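Putative serine phosphatase (Pseudomonas aeruginosa, PDB 6K4E) probably dephosphorylates a protein as the magnesium-dependent PP2C phosphatase of the SiaABC threonine phosphorylation pathway, which controls biofilm formation in response to carbon availability. Local coordinates at residues L185-A190 / F233-D238; G174-D179 / L296-D301. One frame throughout, in Å; residues are numbered along the deposited sequence.

From the N terminus, strand 171-179 comes first and turns directly into its antiparallel neighbour, strand 184-190. The chain crosses to the other sheet for strands 194-197 and 202-205, returns as strand 223-226, and crosses again to strand 231-236, where contact 1 closes a loop of 42 intervening residues without a helix. Only with the C-terminal strand 293-300 does contact 2 close its longer loop of 116 residues, so contact 1 lies wholly within its span. Each contact joins a strand of one five-stranded sheet to a strand of the other. Phe-233 N and Phe-298 O, 2.8 Å apart and probably hydrogen-bonded, tie the second segments together, while Phe-187 packs against the backbone of Leu-175.

Contact 1 of 2, residues L185-A190 / F233-D238; sequences LAFAGA and FYLSTD. With MG (magnesium ion), chain H; MG (magnesium ion), chain F.
In the core of the PP2C beta sandwich, Leu-185 of strand 184-190 meets Phe-233 of strand 231-236 in the opposing sheet, and beyond the second strand the chain leads into the magnesium site. The two side chains point at each other from facing sheets. Leu-185 CD1 sits over one face of the Phe-233 ring, 3.8 Å from its centroid and 18° off the ring normal, a CH-pi contact. Swung away from the backbone N (chi1 -175°), the leucine CG carries this methyl across the sheet gap. Further along, Phe-187 CE1 meets Leu-235 CD2 more loosely and obliquely at 4.2 Å. Leu-194 of strand 194-197 touches both of these residues and Leu-185. The Phe-187 ring leans forward along its own strand, toward Gly-189, whose N lies 3.7 Å above its plane. Past the apolar part, Ser-236 OG donates to a lone pair of Thr-237 O, in the carbonyl plane, at 2.8 Å. Asp-238 then bridges two magnesium ions: OD2 binds one at 2.2 Å, and OD1 binds the other at 2.3 Å, alongside Asp-112 and Asp-291. A water on the second magnesium donates to Asp-238 OD2 at 2.9 Å.

Contact 2 of 2, residues G174-D179 / L296-D301; sequences GLVWVD and LSFRFD
Val-178 CG2 presses on Phe-298 CE2 at 3.4 Å, a tight apolar contact, while Val-176 CG1 meets the neighbouring ring atom, Phe-298 CZ, at 3.7 Å. Both methyls approach the ring obliquely. Val-178 and the phenylalanine run antiparallel, side by side, whereas Val-176 slants across the aromatic side chain. One ring end is thus received by alternate residues of strand 171-179, whose side chains point to the same side. With chi1 of 59°, Phe-298 CG stands between its backbone N and carbonyl carbon, and the ring leans over toward the valines. Around this first shell, Tyr-106 touches both Val-178 and Phe-298, and Leu-235 packs on Val-176 and on Phe-298. The Phe-298 ring also meets that of Phe-233, the planes at about 15°. These residues form part of the filling of the PP2C beta sandwich, where strands 171-179 and 293-300 belong to different antiparallel sheets. Trp-177, between the valines, points away from this core and packs on Pro-143 of helix 143-157, which covers the outer face of its sheet. Its NE1 makes a weak but fairly straight hydrogen bond to Asp-179 OD2, 3.4 Å long with an N-H...O angle of 164°. The other oxygen of this carboxylate, Asp-179 OD1, accepts from Arg-182 N in the turn leading to strand 184-190.

Contact 1 of 2, residues L185-A190 / F233-D238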
ATOM      1  N   LEU B 185      -0.576  12.297  28.652  1.00 45.49           N
ATOM      2  CA  LEU B 185      -0.906  11.526  27.465  1.00 44.19           C
ATOM      3  C   LEU B 185      -1.886  12.310  26.606  1.00 47.70           C
ATOM      4  O   LEU B 185      -2.781  12.960  27.145  1.00 45.44           O
ATOM      5  CB  LEU B 185      -1.561  10.234  27.992  1.00 43.63           C
ATOM      6  CG  LEU B 185      -1.933   9.129  27.050  1.00 46.57           C
ATOM      7  CD1 LEU B 185      -1.645   7.779  27.696  1.00 45.81           C
ATOM      8  CD2 LEU B 185      -3.412   9.219  26.664  1.00 45.94           C
ATOM      9  N   ALA B 186      -1.712  12.254  25.267  1.00 44.31           N
ATOM     10  CA  ALA B 186      -2.656  12.896  24.365  1.00 44.23           C
ATOM     11  C   ALA B 186      -3.218  11.792  23.495  1.00 46.07           C
ATOM     12  O   ALA B 186      -2.451  10.999  22.969  1.00 45.57           O
ATOM     13  CB  ALA B 186      -1.956  13.952  23.516  1.00 45.83           C
ATOM     14  N   PHE B 187      -4.536  11.689  23.400  1.00 41.93           N
ATOM     15  CA  PHE B 187      -5.186  10.663  22.586  1.00 41.54           C
ATOM     16  C   PHE B 187      -6.169  11.279  21.600  1.00 46.40           C
ATOM     17  O   PHE B 187      -6.905  12.193  21.948  1.00 47.93           O
ATOM     18  CB  PHE B 187      -5.923   9.618  23.486  1.00 42.60           C
ATOM     19  CG  PHE B 187      -6.940   8.761  22.747  1.00 42.37           C
ATOM     20  CD1 PHE B 187      -6.531   7.788  21.832  1.00 43.76           C
ATOM     21  CD2 PHE B 187      -8.301   8.973  22.913  1.00 42.39           C
ATOM     22  CE1 PHE B 187      -7.476   7.051  21.100  1.00 42.97           C
ATOM     23  CE2 PHE B 187      -9.233   8.223  22.195  1.00 43.12           C
ATOM     24  CZ  PHE B 187      -8.818   7.264  21.313  1.00 40.51           C
ATOM     25  N   ALA B 188      -6.201  10.759  20.382  1.00 44.01           N
ATOM     26  CA  ALA B 188      -7.192  11.163  19.377  1.00 44.45           C
ATOM     27  C   ALA B 188      -7.576   9.924  18.604  1.00 46.86           C
ATOM     28  O   ALA B 188      -6.705   9.170  18.202  1.00 45.74           O
ATOM     29  CB  ALA B 188      -6.640  12.236  18.450  1.00 45.34           C
ATOM     30  N   GLY B 189      -8.872   9.700  18.448  1.00 45.61           N
ATOM     31  CA  GLY B 189      -9.381   8.517  17.768  1.00 45.35           C
ATOM     32  C   GLY B 189     -10.577   8.723  16.868  1.00 49.02           C
ATOM     33  O   GLY B 189     -11.397   9.608  17.108  1.00 47.97           O
ATOM     34  N   ALA B 190     -10.652   7.925  15.795  1.00 46.19           N
ATOM     35  CA  ALA B 190     -11.774   7.878  14.860  1.00 46.30           C
ATOM     36  C   ALA B 190     -12.314   6.445  14.970  1.00 48.59           C
ATOM     37  O   ALA B 190     -11.678   5.521  14.470  1.00 48.05           O
ATOM     38  CB  ALA B 190     -11.294   8.158  13.445  1.00 47.30           C
ATOM     39  N   PHE B 233      -2.520   0.799  29.529  1.00 36.89           N
ATOM     40  CA  PHE B 233      -3.328   1.384  28.468  1.00 35.39           C
ATOM     41  C   PHE B 233      -3.526   0.351  27.396  1.00 39.29           C
ATOM     42  O   PHE B 233      -2.701  -0.555  27.272  1.00 36.88           O
ATOM     43  CB  PHE B 233      -2.673   2.660  27.895  1.00 36.06           C
ATOM     44  CG  PHE B 233      -2.538   3.773  28.909  1.00 37.22           C
ATOM     45  CD1 PHE B 233      -1.423   3.849  29.736  1.00 40.28           C
ATOM     46  CD2 PHE B 233      -3.562   4.696  29.096  1.00 39.83           C
ATOM     47  CE1 PHE B 233      -1.324   4.837  30.713  1.00 41.90           C
ATOM     48  CE2 PHE B 233      -3.461   5.688  30.080  1.00 43.33           C
ATOM     49  CZ  PHE B 233      -2.333   5.758  30.867  1.00 41.31           C
ATOM     50  N   TYR B 234      -4.680   0.414  26.697  1.00 35.05           N
ATOM     51  CA  TYR B 234      -5.045  -0.595  25.720  1.00 34.01           C
ATOM     52  C   TYR B 234      -5.691   0.041  24.546  1.00 38.31           C
ATOM     53  O   TYR B 234      -6.667   0.771  24.689  1.00 36.95           O
ATOM     54  CB  TYR B 234      -6.042  -1.614  26.308  1.00 35.48           C
ATOM     55  CG  TYR B 234      -5.585  -2.261  27.586  1.00 33.61           C
ATOM     56  CD1 TYR B 234      -5.831  -1.661  28.819  1.00 33.63           C
ATOM     57  CD2 TYR B 234      -4.908  -3.484  27.571  1.00 33.42           C
ATOM     58  CE1 TYR B 234      -5.418  -2.263  30.006  1.00 31.20           C
ATOM     59  CE2 TYR B 234      -4.451  -4.068  28.749  1.00 33.55           C
ATOM     60  CZ  TYR B 234      -4.735  -3.466  29.958  1.00 37.44           C
ATOM     61  OH  TYR B 234      -4.305  -4.043  31.106  1.00 44.95           O
ATOM     62  N   LEU B 235      -5.160  -0.276  23.368  1.00 37.73           N
ATOM     63  CA  LEU B 235      -5.660   0.207  22.097  1.00 38.08           C
ATOM     64  C   LEU B 235      -6.082  -1.021  21.342  1.00 38.99           C
ATOM     65  O   LEU B 235      -5.229  -1.782  20.920  1.00 38.24           O
ATOM     66  CB  LEU B 235      -4.548   0.967  21.341  1.00 38.54           C
ATOM     67  CG  LEU B 235      -4.327   2.414  21.773  1.00 44.82           C
ATOM     68  CD1 LEU B 235      -3.061   2.990  21.132  1.00 46.36           C
ATOM     69  CD2 LEU B 235      -5.535   3.304  21.424  1.00 44.75           C
ATOM     70  N   SER B 236      -7.381  -1.219  21.164  1.00 35.06           N
ATOM     71  CA  SER B 236      -7.866  -2.380  20.441  1.00 35.44           C
ATOM     72  C   SER B 236      -8.773  -1.958  19.298  1.00 38.55           C
ATOM     73  O   SER B 236      -9.552  -1.031  19.452  1.00 37.34           O
ATOM     74  CB  SER B 236      -8.639  -3.303  21.386  1.00 38.94           C
ATOM     75  OG  SER B 236      -9.337  -4.311  20.672  1.00 43.20           O
ATOM     76  N   THR B 237      -8.739  -2.698  18.182  1.00 35.10           N
ATOM     77  CA  THR B 237      -9.694  -2.488  17.079  1.00 33.05           C
ATOM     78  C   THR B 237     -10.984  -3.196  17.487  1.00 37.61           C
ATOM     79  O   THR B 237     -11.006  -3.881  18.517  1.00 37.36           O
ATOM     80  CB  THR B 237      -9.140  -3.018  15.745  1.00 33.53           C
ATOM     81  OG1 THR B 237      -8.817  -4.408  15.892  1.00 33.75           O
ATOM     82  CG2 THR B 237      -7.876  -2.245  15.274  1.00 30.79           C
ATOM     83  N   ASP B 238     -12.073  -3.053  16.691  1.00 33.82           N
ATOM     84  CA  ASP B 238     -13.327  -3.701  17.052  1.00 33.57           C
ATOM     85  C   ASP B 238     -13.313  -5.257  17.015  1.00 36.49           C
ATOM     86  O   ASP B 238     -14.207  -5.869  17.568  1.00 37.04           O
ATOM     87  CB  ASP B 238     -14.477  -3.146  16.172  1.00 35.23           C
ATOM     88  CG  ASP B 238     -14.309  -3.375  14.691  1.00 48.11           C
ATOM     89  OD1 ASP B 238     -13.366  -4.120  14.301  1.00 47.36           O
ATOM     90  OD2 ASP B 238     -15.117  -2.818  13.910  1.00 56.12           O
TER
HETATM   91 MG    MG H 703     -16.440  -1.007  14.074  1.00 43.14          MG
HETATM   92 MG    MG F 701     -12.495  -4.554  12.172  1.00 49.73          MG
HETATM   93  O   HOH W   1     -14.130  -3.631  11.312  1.00 30.15           O
HETATM   94  O   HOH W   2     -10.553  -5.237  13.146  1.00 34.46           O
HETATM   95  O   HOH W   3     -12.140  -5.047  10.152  1.00 35.59           O
HETATM   96  O   HOH W   4     -17.610  -2.315  12.603  1.00 59.71           O
HETATM   97  O   HOH W   5     -15.877  -0.379  11.889  1.00 48.10           O

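Contact 2 of 2, residues G174-D179 / L296-D301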
ATOM      1  N   GLY B 174      -6.764   4.869  16.439  1.00 38.39           N
ATOM      2  CA  GLY B 174      -6.593   5.375  17.790  1.00 38.63           C
ATOM      3  C   GLY B 174      -5.115   5.656  17.906  1.00 44.38           C
ATOM      4  O   GLY B 174      -4.314   4.743  17.717  1.00 43.21           O
ATOM      5  N   LEU B 175      -4.747   6.918  18.110  1.00 42.63           N
ATOM      6  CA  LEU B 175      -3.356   7.354  18.212  1.00 43.92           C
ATOM      7  C   LEU B 175      -3.105   8.007  19.532  1.00 46.02           C
ATOM      8  O   LEU B 175      -3.868   8.871  19.937  1.00 46.87           O
ATOM      9  CB  LEU B 175      -3.033   8.381  17.125  1.00 45.79           C
ATOM     10  CG  LEU B 175      -2.503   7.883  15.817  1.00 52.41           C
ATOM     11  CD1 LEU B 175      -2.303   9.031  14.921  1.00 54.05           C
ATOM     12  CD2 LEU B 175      -1.159   7.179  15.992  1.00 56.73           C
ATOM     13  N   VAL B 176      -1.992   7.662  20.169  1.00 41.68           N
ATOM     14  CA  VAL B 176      -1.634   8.198  21.474  1.00 40.47           C
ATOM     15  C   VAL B 176      -0.204   8.749  21.499  1.00 45.53           C
ATOM     16  O   VAL B 176       0.733   8.034  21.144  1.00 45.87           O
ATOM     17  CB  VAL B 176      -1.827   7.096  22.556  1.00 41.98           C
ATOM     18  CG1 VAL B 176      -1.335   7.551  23.920  1.00 41.82           C
ATOM     19  CG2 VAL B 176      -3.281   6.616  22.645  1.00 41.05           C
ATOM     20  N   TRP B 177      -0.030   9.979  21.993  1.00 41.83           N
ATOM     21  CA  TRP B 177       1.301  10.506  22.251  1.00 42.53           C
ATOM     22  C   TRP B 177       1.504  10.396  23.782  1.00 44.98           C
ATOM     23  O   TRP B 177       0.792  11.049  24.545  1.00 43.20           O
ATOM     24  CB  TRP B 177       1.495  11.964  21.750  1.00 42.51           C
ATOM     25  CG  TRP B 177       2.681  12.632  22.384  1.00 44.40           C
ATOM     26  CD1 TRP B 177       2.649  13.598  23.340  1.00 48.34           C
ATOM     27  CD2 TRP B 177       4.068  12.307  22.187  1.00 44.56           C
ATOM     28  NE1 TRP B 177       3.930  13.941  23.709  1.00 48.83           N
ATOM     29  CE2 TRP B 177       4.818  13.139  23.047  1.00 49.32           C
ATOM     30  CE3 TRP B 177       4.758  11.440  21.321  1.00 45.62           C
ATOM     31  CZ2 TRP B 177       6.216  13.080  23.117  1.00 48.95           C
ATOM     32  CZ3 TRP B 177       6.141  11.406  21.370  1.00 47.36           C
ATOM     33  CH2 TRP B 177       6.855  12.212  22.267  1.00 48.82           C
ATOM     34  N   VAL B 178       2.420   9.514  24.216  1.00 41.30           N
ATOM     35  CA  VAL B 178       2.767   9.307  25.626  1.00 40.23           C
ATOM     36  C   VAL B 178       3.930  10.222  25.923  1.00 44.88           C
ATOM     37  O   VAL B 178       5.039   9.953  25.477  1.00 45.04           O
ATOM     38  CB  VAL B 178       3.125   7.830  25.943  1.00 42.31           C
ATOM     39  CG1 VAL B 178       3.560   7.643  27.404  1.00 41.33           C
ATOM     40  CG2 VAL B 178       1.968   6.909  25.597  1.00 41.19           C
ATOM     41  N   ASP B 179       3.676  11.334  26.592  1.00 42.44           N
ATOM     42  CA  ASP B 179       4.737  12.281  26.913  1.00 43.16           C
ATOM     43  C   ASP B 179       5.285  11.936  28.302  1.00 47.84           C
ATOM     44  O   ASP B 179       4.773  12.411  29.299  1.00 47.51           O
ATOM     45  CB  ASP B 179       4.194  13.718  26.822  1.00 44.58           C
ATOM     46  CG  ASP B 179       5.229  14.805  26.835  1.00 47.56           C
ATOM     47  OD1 ASP B 179       6.281  14.623  27.502  1.00 46.46           O
ATOM     48  OD2 ASP B 179       4.953  15.879  26.276  1.00 52.69           O
ATOM     49  N   LEU B 296      -3.002  -3.476  21.119  1.00 36.92           N
ATOM     50  CA  LEU B 296      -1.698  -2.922  21.425  1.00 38.58           C
ATOM     51  C   LEU B 296      -1.794  -2.299  22.802  1.00 42.07           C
ATOM     52  O   LEU B 296      -2.629  -1.424  23.051  1.00 40.10           O
ATOM     53  CB  LEU B 296      -1.235  -1.913  20.351  1.00 39.56           C
ATOM     54  CG  LEU B 296       0.196  -1.362  20.449  1.00 44.89           C
ATOM     55  CD1 LEU B 296       1.211  -2.436  20.847  1.00 45.50           C
ATOM     56  CD2 LEU B 296       0.584  -0.650  19.175  1.00 42.27           C
ATOM     57  N   SER B 297      -1.006  -2.848  23.731  1.00 38.35           N
ATOM     58  CA  SER B 297      -1.022  -2.395  25.102  1.00 37.21           C
ATOM     59  C   SER B 297       0.315  -1.857  25.459  1.00 39.12           C
ATOM     60  O   SER B 297       1.307  -2.310  24.915  1.00 39.97           O
ATOM     61  CB  SER B 297      -1.429  -3.526  26.041  1.00 39.31           C
ATOM     62  OG  SER B 297      -1.428  -3.135  27.405  1.00 40.22           O
ATOM     63  N   PHE B 298       0.326  -0.861  26.352  1.00 36.05           N
ATOM     64  CA  PHE B 298       1.496  -0.140  26.856  1.00 34.83           C
ATOM     65  C   PHE B 298       1.254   0.331  28.277  1.00 38.70           C
ATOM     66  O   PHE B 298       0.117   0.548  28.668  1.00 34.98           O
ATOM     67  CB  PHE B 298       1.864   1.020  25.926  1.00 34.82           C
ATOM     68  CG  PHE B 298       0.799   2.069  25.693  1.00 33.87           C
ATOM     69  CD1 PHE B 298      -0.226   1.860  24.773  1.00 33.24           C
ATOM     70  CD2 PHE B 298       0.853   3.287  26.345  1.00 33.84           C
ATOM     71  CE1 PHE B 298      -1.196   2.853  24.534  1.00 32.61           C
ATOM     72  CE2 PHE B 298      -0.118   4.268  26.108  1.00 36.00           C
ATOM     73  CZ  PHE B 298      -1.131   4.055  25.194  1.00 31.78           C
ATOM     74  N   ARG B 299       2.307   0.422  29.080  1.00 39.88           N
ATOM     75  CA  ARG B 299       2.151   0.785  30.476  1.00 41.84           C
ATOM     76  C   ARG B 299       3.132   1.869  30.891  1.00 50.36           C
ATOM     77  O   ARG B 299       4.279   1.859  30.444  1.00 49.27           O
ATOM     78  CB  ARG B 299       2.317  -0.482  31.342  1.00 42.94           C
ATOM     79  CG  ARG B 299       2.376  -0.236  32.837  1.00 46.47           C
ATOM     80  CD  ARG B 299       2.216  -1.511  33.592  1.00 53.19           C
ATOM     81  NE  ARG B 299       2.577  -1.348  34.997  1.00 59.87           N
ATOM     82  CZ  ARG B 299       1.715  -1.386  36.005  1.00 68.98           C
ATOM     83  NH1 ARG B 299       0.418  -1.559  35.772  1.00 57.39           N
ATOM     84  NH2 ARG B 299       2.139  -1.248  37.253  1.00 49.71           N
ATOM     85  N   PHE B 300       2.671   2.806  31.749  1.00 50.30           N
ATOM     86  CA  PHE B 300       3.532   3.842  32.304  1.00 51.62           C
ATOM     87  C   PHE B 300       3.925   3.471  33.723  1.00 55.91           C
ATOM     88  O   PHE B 300       3.069   3.129  34.536  1.00 55.52           O
ATOM     89  CB  PHE B 300       2.935   5.269  32.212  1.00 53.76           C
ATOM     90  CG  PHE B 300       3.939   6.325  32.642  1.00 55.83           C
ATOM     91  CD1 PHE B 300       5.038   6.633  31.841  1.00 58.46           C
ATOM     92  CD2 PHE B 300       3.829   6.948  33.885  1.00 57.12           C
ATOM     93  CE1 PHE B 300       5.997   7.557  32.266  1.00 60.58           C
ATOM     94  CE2 PHE B 300       4.790   7.870  34.309  1.00 60.72           C
ATOM     95  CZ  PHE B 300       5.866   8.172  33.498  1.00 59.47           C
ATOM     96  N   ASP B 301       5.247   3.489  33.976  1.00 55.12           N
ATOM     97  CA  ASP B 301       5.966   3.160  35.214  1.00 85.49           C
ATOM     98  C   ASP B 301       5.386   1.964  35.972  1.00104.23           C
ATOM     99  O   ASP B 301       5.657   0.824  35.599  1.00 60.08           O
ATOM    100  CB  ASP B 301       6.102   4.389  36.122  1.00 88.41           C
ATOM    101  CG  ASP B 301       7.359   5.212  35.880  1.00101.42           C
ATOM    102  OD1 ASP B 301       7.746   5.377  34.700  1.00101.75           O
ATOM    103  OD2 ASP B 301       7.945   5.707  36.872  1.00109.53           O
TER